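Local coordinates for surface protein SPB1 (Streptococcus agalactiae, PDB 4UZG) that probably forms the shaft of the group B streptococcus type 2b pilus as its repeating backbone subunit, presumably polymerised by sortase, at residues 61-64 and 65-69; 6-9 and 10-13; 209-212 and 213-216. All coordinates share one frame; numbering follows the deposited sequence.

Contact 1: residues 61-64 and 65-69; sequences ITDG and SGNIT. With CA (calcium ion), chain D.
The side chains of Asp63 and Asn67 cross at the tip of the hairpin joining strand 50-62 to strand 68-73, a type I turn with a G1 beta bulge. The backbone frame is set by Asp63 N donating to Asn67 O (2.9 Å) and Gly66 N donating to Asp63 O (3.0 Å). Gly66 has a positive phi of 99°, at which a CB would jam against the preceding carbonyl, so glycine suits this place. The Asp63 side chain can be followed outward. Its CB lies near Asn67 O, and chi1 of 77° places CG between the backbone N and the carbonyl carbon, where OD1 can reach Ser65. CG passes Asn67 CB at 3.7 Å. OD1 is gripped by three donors: Ser65 N (2.9 Å) and Asn67 N (3.1 Å), each reaching it well out of the carboxylate plane, and Ser65 OG (2.8 Å), in one of two modelled conformers, on its syn lone pair. OD2 lies 3.5 Å from Asn67 CB and accepts a hydrogen bond from a water that also donates to Ser65 OG. Asn67, its amide turned 65° to the carboxylate, sends OD1 to the calcium ion at 2.4 Å, and Ile68 O binds the same metal. Aspartate thus suits the first turn position: one oxygen gathers the N-H groups of Ser65 and Asn67, and these donors would be expected to stabilise its negative charge, while Asn67 offers a neutral oxygen to the metal.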
loop_
_atom_site.group_PDB
_atom_site.type_symbol
_atom_site.label_atom_id
_atom_site.label_comp_id
_atom_site.label_asym_id
_atom_site.label_seq_id
_atom_site.Cartn_x
_atom_site.Cartn_y
_atom_site.Cartn_z
ATOM N N ILE A 61 -16.719 14.408 12.713
ATOM C CA ILE A 61 -17.967 14.794 12.087
ATOM C C ILE A 61 -17.803 16.246 11.653
ATOM O O ILE A 61 -17.464 17.109 12.465
ATOM C CB ILE A 61 -19.175 14.657 13.051
ATOM C CG1 ILE A 61 -19.289 13.212 13.570
ATOM C CG2 ILE A 61 -20.446 15.104 12.344
ATOM C CD1 ILE A 61 -20.291 13.050 14.651
ATOM N N THR A 62 -18.051 16.518 10.377
ATOM C CA THR A 62 -17.924 17.869 9.820
ATOM C C THR A 62 -19.285 18.301 9.291
ATOM O O THR A 62 -19.888 17.604 8.466
ATOM C CB THR A 62 -16.894 17.899 8.690
ATOM O OG1 THR A 62 -15.656 17.361 9.159
ATOM C CG2 THR A 62 -16.665 19.331 8.213
ATOM N N ASP A 63 -19.772 19.423 9.784
ATOM C CA ASP A 63 -21.086 19.893 9.410
ATOM C C ASP A 63 -21.006 20.697 8.128
ATOM O O ASP A 63 -19.936 20.864 7.545
ATOM C CB ASP A 63 -21.800 20.592 10.578
ATOM C CG ASP A 63 -21.306 21.995 10.855
ATOM O OD1 ASP A 63 -20.590 22.600 10.025
ATOM O OD2 ASP A 63 -21.693 22.512 11.932
ATOM N N GLY A 64 -22.153 21.167 7.664
ATOM C CA GLY A 64 -22.225 21.810 6.366
ATOM C C GLY A 64 -21.471 23.128 6.298
ATOM O O GLY A 64 -21.184 23.607 5.208
ATOM N N SER A 65 -21.184 23.733 7.443
ATOM C CA SER A 65 -20.431 24.985 7.532
ATOM C C SER A 65 -18.925 24.762 7.637
ATOM O O SER A 65 -18.152 25.715 7.600
ATOM C CB SER A 65 -20.878 25.768 8.770
ATOM O OG SER A 65 -20.195 25.330 9.943
ATOM N N GLY A 66 -18.511 23.515 7.822
ATOM C CA GLY A 66 -17.099 23.189 8.008
ATOM C C GLY A 66 -16.675 22.992 9.455
ATOM O O GLY A 66 -15.509 22.666 9.721
ATOM N N ASN A 67 -17.593 23.173 10.392
ATOM C CA ASN A 67 -17.271 22.926 11.776
ATOM C C ASN A 67 -16.974 21.443 12.006
ATOM O O ASN A 67 -17.711 20.582 11.526
ATOM C CB ASN A 67 -18.417 23.360 12.690
ATOM C CG ASN A 67 -18.178 22.976 14.117
ATOM O OD1 ASN A 67 -17.071 23.132 14.621
ATOM N ND2 ASN A 67 -19.184 22.419 14.769
ATOM N N ILE A 68 -15.902 21.162 12.735
ATOM C CA ILE A 68 -15.456 19.799 13.000
ATOM C C ILE A 68 -15.648 19.434 14.460
ATOM O O ILE A 68 -15.297 20.208 15.369
ATOM C CB ILE A 68 -13.959 19.653 12.632
ATOM C CG1 ILE A 68 -13.731 19.988 11.153
ATOM C CG2 ILE A 68 -13.470 18.228 12.977
ATOM C CD1 ILE A 68 -12.291 20.173 10.781
ATOM N N THR A 69 -16.201 18.250 14.691
ATOM C CA THR A 69 -16.224 17.643 16.009
ATOM C C THR A 69 -15.323 16.414 15.950
ATOM O O THR A 69 -15.553 15.516 15.152
ATOM C CB THR A 69 -17.648 17.228 16.410
ATOM O OG1 THR A 69 -18.509 18.374 16.366
ATOM C CG2 THR A 69 -17.676 16.622 17.787
HETATM CA CA CA D . -15.733 22.369 16.425
HETATM O O HOH W 1 -19.318 18.887 13.863
HETATM O O HOH W 2 -21.933 25.212 12.076
#

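Contact 2: residues 6-9 and 10-13; sequences VDQK and TYSV
The loop from strand 4-6, at the edge of the large N-terminal sheet, to strand 16-26 beside it resembles a tyrosine corner: Tyr11 turns back onto Val6, Asp7 and Gln8, and its OH bonds a backbone N-H three residues earlier. The same loop runs along the prealbumin-like domain, where the two parts of the molecule meet. The phenol works as both donor and acceptor. Its OH donates a hydrogen bond to Asp7 OD1 at 2.6 Å, at the ring edge and in the ring plane; the carboxylate is turned 39° from the ring, and the hydroxyl reaches OD1 from above the carboxylate plane. Lys18 N of strand 16-26 donates to that same OD1. In return, Gln8 N donates to Tyr11 OH at 3.0 Å, with a bend to 141° at the hydrogen. Gln8 also lays its CB over one ring face, 4.0 Å from the centroid, a CH-pi contact. Beyond CB the chain bends at chi2 (-78°), which carries the amide off the ring: OE1 accepts from Lys232, and NE2 makes a weak bond to Asp7 O. Thr10 directs OG1 to Glu233 and its carbonyl to Lys232, so Lys232 and Glu233 both engage the loop. Tyrosine suits position 11 because its polar end arrives among backbone and carboxylate groups while the ring lies on aliphatic carbon. Val6 also borders the hydroxyl: its CB stands 3.4 Å from Tyr11 OH, and its CG2 lies 4.3 Å from Tyr11 CE2, near the ring plane.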
loop_
_atom_site.group_PDB
_atom_site.type_symbol
_atom_site.label_atom_id
_atom_site.label_comp_id
_atom_site.label_asym_id
_atom_site.label_seq_id
_atom_site.Cartn_x
_atom_site.Cartn_y
_atom_site.Cartn_z
ATOM N N VAL A 6 -6.479 6.025 -0.162
ATOM C CA VAL A 6 -5.173 5.943 0.480
ATOM C C VAL A 6 -4.346 7.151 0.060
ATOM O O VAL A 6 -4.634 7.781 -0.967
ATOM C CB VAL A 6 -4.434 4.622 0.186
ATOM C CG1 VAL A 6 -5.209 3.487 0.826
ATOM C CG2 VAL A 6 -4.245 4.397 -1.302
ATOM N N ASP A 7 -3.283 7.435 0.813
ATOM C CA ASP A 7 -2.537 8.653 0.637
ATOM C C ASP A 7 -1.510 8.639 -0.488
ATOM O O ASP A 7 -1.052 9.707 -0.874
ATOM C CB ASP A 7 -1.888 9.118 1.952
ATOM C CG ASP A 7 -0.816 8.196 2.495
ATOM O OD1 ASP A 7 -0.949 6.966 2.480
ATOM O OD2 ASP A 7 0.169 8.736 2.996
ATOM N N GLN A 8 -1.133 7.473 -0.999
ATOM C CA GLN A 8 -0.139 7.388 -2.075
ATOM C C GLN A 8 -0.628 6.438 -3.138
ATOM O O GLN A 8 -1.310 5.446 -2.847
ATOM C CB GLN A 8 1.211 6.871 -1.554
ATOM C CG GLN A 8 1.840 7.797 -0.511
ATOM C CD GLN A 8 2.504 9.006 -1.133
ATOM O OE1 GLN A 8 3.497 8.871 -1.808
ATOM N NE2 GLN A 8 1.953 10.190 -0.914
ATOM N N LYS A 9 -0.210 6.673 -4.380
ATOM C CA LYS A 9 -0.555 5.799 -5.485
ATOM C C LYS A 9 0.100 4.419 -5.374
ATOM O O LYS A 9 -0.463 3.420 -5.815
ATOM C CB LYS A 9 -0.168 6.453 -6.814
ATOM C CG LYS A 9 -0.957 7.699 -7.142
ATOM C CD LYS A 9 -0.464 8.349 -8.449
ATOM C CE LYS A 9 0.993 8.886 -8.362
ATOM N NZ LYS A 9 1.175 10.077 -7.459
ATOM N N THR A 10 1.312 4.378 -4.823
ATOM C CA THR A 10 2.049 3.134 -4.598
ATOM C C THR A 10 2.858 3.265 -3.332
ATOM O O THR A 10 3.095 4.373 -2.826
ATOM C CB THR A 10 3.000 2.781 -5.766
ATOM O OG1 THR A 10 4.008 3.779 -5.863
ATOM C CG2 THR A 10 2.286 2.654 -7.078
ATOM N N TYR A 11 3.322 2.121 -2.845
ATOM C CA TYR A 11 4.082 2.008 -1.611
ATOM C C TYR A 11 5.185 0.984 -1.780
ATOM O O TYR A 11 5.105 0.111 -2.636
ATOM C CB TYR A 11 3.176 1.516 -0.471
ATOM C CG TYR A 11 2.049 2.452 -0.133
ATOM C CD1 TYR A 11 2.217 3.471 0.787
ATOM C CD2 TYR A 11 0.807 2.323 -0.734
ATOM C CE1 TYR A 11 1.174 4.345 1.087
ATOM C CE2 TYR A 11 -0.242 3.184 -0.436
ATOM C CZ TYR A 11 -0.054 4.193 0.464
ATOM O OH TYR A 11 -1.121 5.019 0.724
ATOM N N SER A 12 6.192 1.065 -0.930
ATOM C CA SER A 12 7.114 -0.045 -0.706
ATOM C C SER A 12 6.639 -0.859 0.487
ATOM O O SER A 12 6.051 -0.337 1.438
ATOM C CB SER A 12 8.538 0.434 -0.423
ATOM O OG SER A 12 9.138 0.947 -1.592
ATOM N N VAL A 13 6.921 -2.165 0.444
ATOM C CA VAL A 13 6.700 -3.034 1.586
ATOM C C VAL A 13 7.347 -2.420 2.826
ATOM O O VAL A 13 8.481 -1.938 2.781
ATOM C CB VAL A 13 7.203 -4.450 1.257
ATOM C CG1 VAL A 13 7.322 -5.305 2.507
ATOM C CG2 VAL A 13 6.272 -5.104 0.237
#

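Contact 3: residues 209-212 and 213-216; sequences WGTE and ANAT
A chi1 of 68° at Thr211 lodges OG1 between the backbone N and the carbonyl carbon, aimed forward at Asn214, whose own chi1 of -71° sets CG anti to the carbonyl carbon and brings the amide across that hydroxyl. Thr211 immediately precedes, and Asn214 is the third residue of, the type I beta turn from Glu212 to Ala215, just after strand 208-210. Asn214 N is the atom that binds Thr211: it donates to Thr211 OG1 at 3.1 Å, and makes a second, weak bond to Thr211 O at 3.2 Å, so one N-H is divided between a side-chain and a backbone oxygen of the same residue, a pattern that resembles an ST motif. Contact with the hydroxyl continues along the asparagine, where CB comes within 3.3 Å of Thr211 OG1. The amide nitrogen is near it too, but its geometry is wrong for a hydrogen bond. The turn itself is closed by Ala215 N donating to Glu212 O, 3.1 Å long and fairly straight at 163°, though the donor approaches well above the carbonyl plane. Ala215 CB then sits 3.3 Å from Glu212 O; this small methyl closes the turn's end and also touches Phe198 on the neighbouring strand 198-200. Glu212 has an extended chain, which takes OE2 to a salt bridge with Lys241. From within the turn, Asn214 O accepts from Asn200 ND2, tying the bend to the end of that same strand. Threonine suits position 211, since its hydroxyl sits on CB, one bond from the backbone CA, close enough to accept from the N-H three residues on. The chemistry implies a surface bend held by the N-H groups of Asn214 and Ala215, while the glutamate's charge is probably balanced by Lys241.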
loop_
_atom_site.group_PDB
_atom_site.type_symbol
_atom_site.label_atom_id
_atom_site.label_comp_id
_atom_site.label_asym_id
_atom_site.label_seq_id
_atom_site.Cartn_x
_atom_site.Cartn_y
_atom_site.Cartn_z
ATOM N N TRP A 209 16.316 1.782 3.197
ATOM C CA TRP A 209 17.269 2.471 2.339
ATOM C C TRP A 209 18.396 3.000 3.211
ATOM O O TRP A 209 18.141 3.670 4.202
ATOM C CB TRP A 209 16.582 3.608 1.585
ATOM C CG TRP A 209 15.517 3.129 0.675
ATOM C CD1 TRP A 209 14.170 3.199 0.893
ATOM C CD2 TRP A 209 15.695 2.435 -0.562
ATOM N NE1 TRP A 209 13.495 2.593 -0.128
ATOM C CE2 TRP A 209 14.399 2.125 -1.046
ATOM C CE3 TRP A 209 16.813 2.067 -1.325
ATOM C CZ2 TRP A 209 14.205 1.451 -2.245
ATOM C CZ3 TRP A 209 16.617 1.418 -2.503
ATOM C CH2 TRP A 209 15.322 1.106 -2.964
ATOM N N GLY A 210 19.636 2.704 2.847
ATOM C CA GLY A 210 20.756 3.119 3.671
ATOM C C GLY A 210 22.088 2.931 2.997
ATOM O O GLY A 210 22.227 3.176 1.795
ATOM N N THR A 211 23.091 2.564 3.771
ATOM C CA THR A 211 24.452 2.500 3.250
ATOM C C THR A 211 24.619 1.330 2.278
ATOM O O THR A 211 23.895 0.332 2.302
ATOM C CB THR A 211 25.480 2.329 4.362
ATOM O OG1 THR A 211 25.302 1.016 4.919
ATOM C CG2 THR A 211 25.378 3.413 5.432
ATOM N N GLU A 212 25.620 1.457 1.410
ATOM C CA GLU A 212 25.950 0.379 0.501
ATOM C C GLU A 212 26.408 -0.861 1.281
ATOM O O GLU A 212 26.093 -1.981 0.923
ATOM C CB GLU A 212 27.003 0.847 -0.500
ATOM C CG GLU A 212 27.261 -0.193 -1.579
ATOM C CD GLU A 212 28.163 0.290 -2.684
ATOM O OE1 GLU A 212 28.639 1.447 -2.639
ATOM O OE2 GLU A 212 28.402 -0.503 -3.612
ATOM N N ALA A 213 27.151 -0.663 2.362
ATOM C CA ALA A 213 27.665 -1.790 3.112
ATOM C C ALA A 213 26.518 -2.617 3.712
ATOM O O ALA A 213 26.657 -3.833 3.915
ATOM C CB ALA A 213 28.628 -1.311 4.199
ATOM N N ASN A 214 25.394 -1.967 3.990
ATOM C CA ASN A 214 24.233 -2.645 4.550
ATOM C C ASN A 214 23.240 -3.173 3.519
ATOM O O ASN A 214 22.219 -3.726 3.870
ATOM C CB ASN A 214 23.520 -1.682 5.494
ATOM C CG ASN A 214 24.306 -1.416 6.802
ATOM O OD1 ASN A 214 25.181 -2.221 7.195
ATOM N ND2 ASN A 214 24.015 -0.291 7.457
ATOM N N ALA A 215 23.554 -3.037 2.243
ATOM C CA ALA A 215 22.641 -3.420 1.186
ATOM C C ALA A 215 22.481 -4.934 1.066
ATOM O O ALA A 215 23.406 -5.705 1.300
ATOM C CB ALA A 215 23.107 -2.876 -0.131
ATOM N N THR A 216 21.304 -5.341 0.620
ATOM C CA THR A 216 21.053 -6.718 0.253
ATOM C C THR A 216 21.663 -7.021 -1.103
ATOM O O THR A 216 21.409 -6.341 -2.084
ATOM C CB THR A 216 19.535 -6.974 0.182
ATOM O OG1 THR A 216 18.950 -6.691 1.457
ATOM C CG2 THR A 216 19.234 -8.394 -0.254
#

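In the fold
From the N terminus, contact 2 comes first, folding the loop between strands 4-6 and 16-26 and laying it against residues such as Lys232 and Glu233. Contact 1 follows, closing the hairpin of strands 50-62 and 68-73 at a surface about 28 Å from contact 2, centre to centre. Contact 3 comes last, turning the chain from strand 208-210 toward strand 218-219 in the prealbumin-like domain. The three are in series, so none nests in or crosses another. Contacts 1 and 3 lie on opposite sides of the chain's centre, whereas contact 2, near that centre, approaches contact 3 to about 5 Å between nearest atoms without touching it.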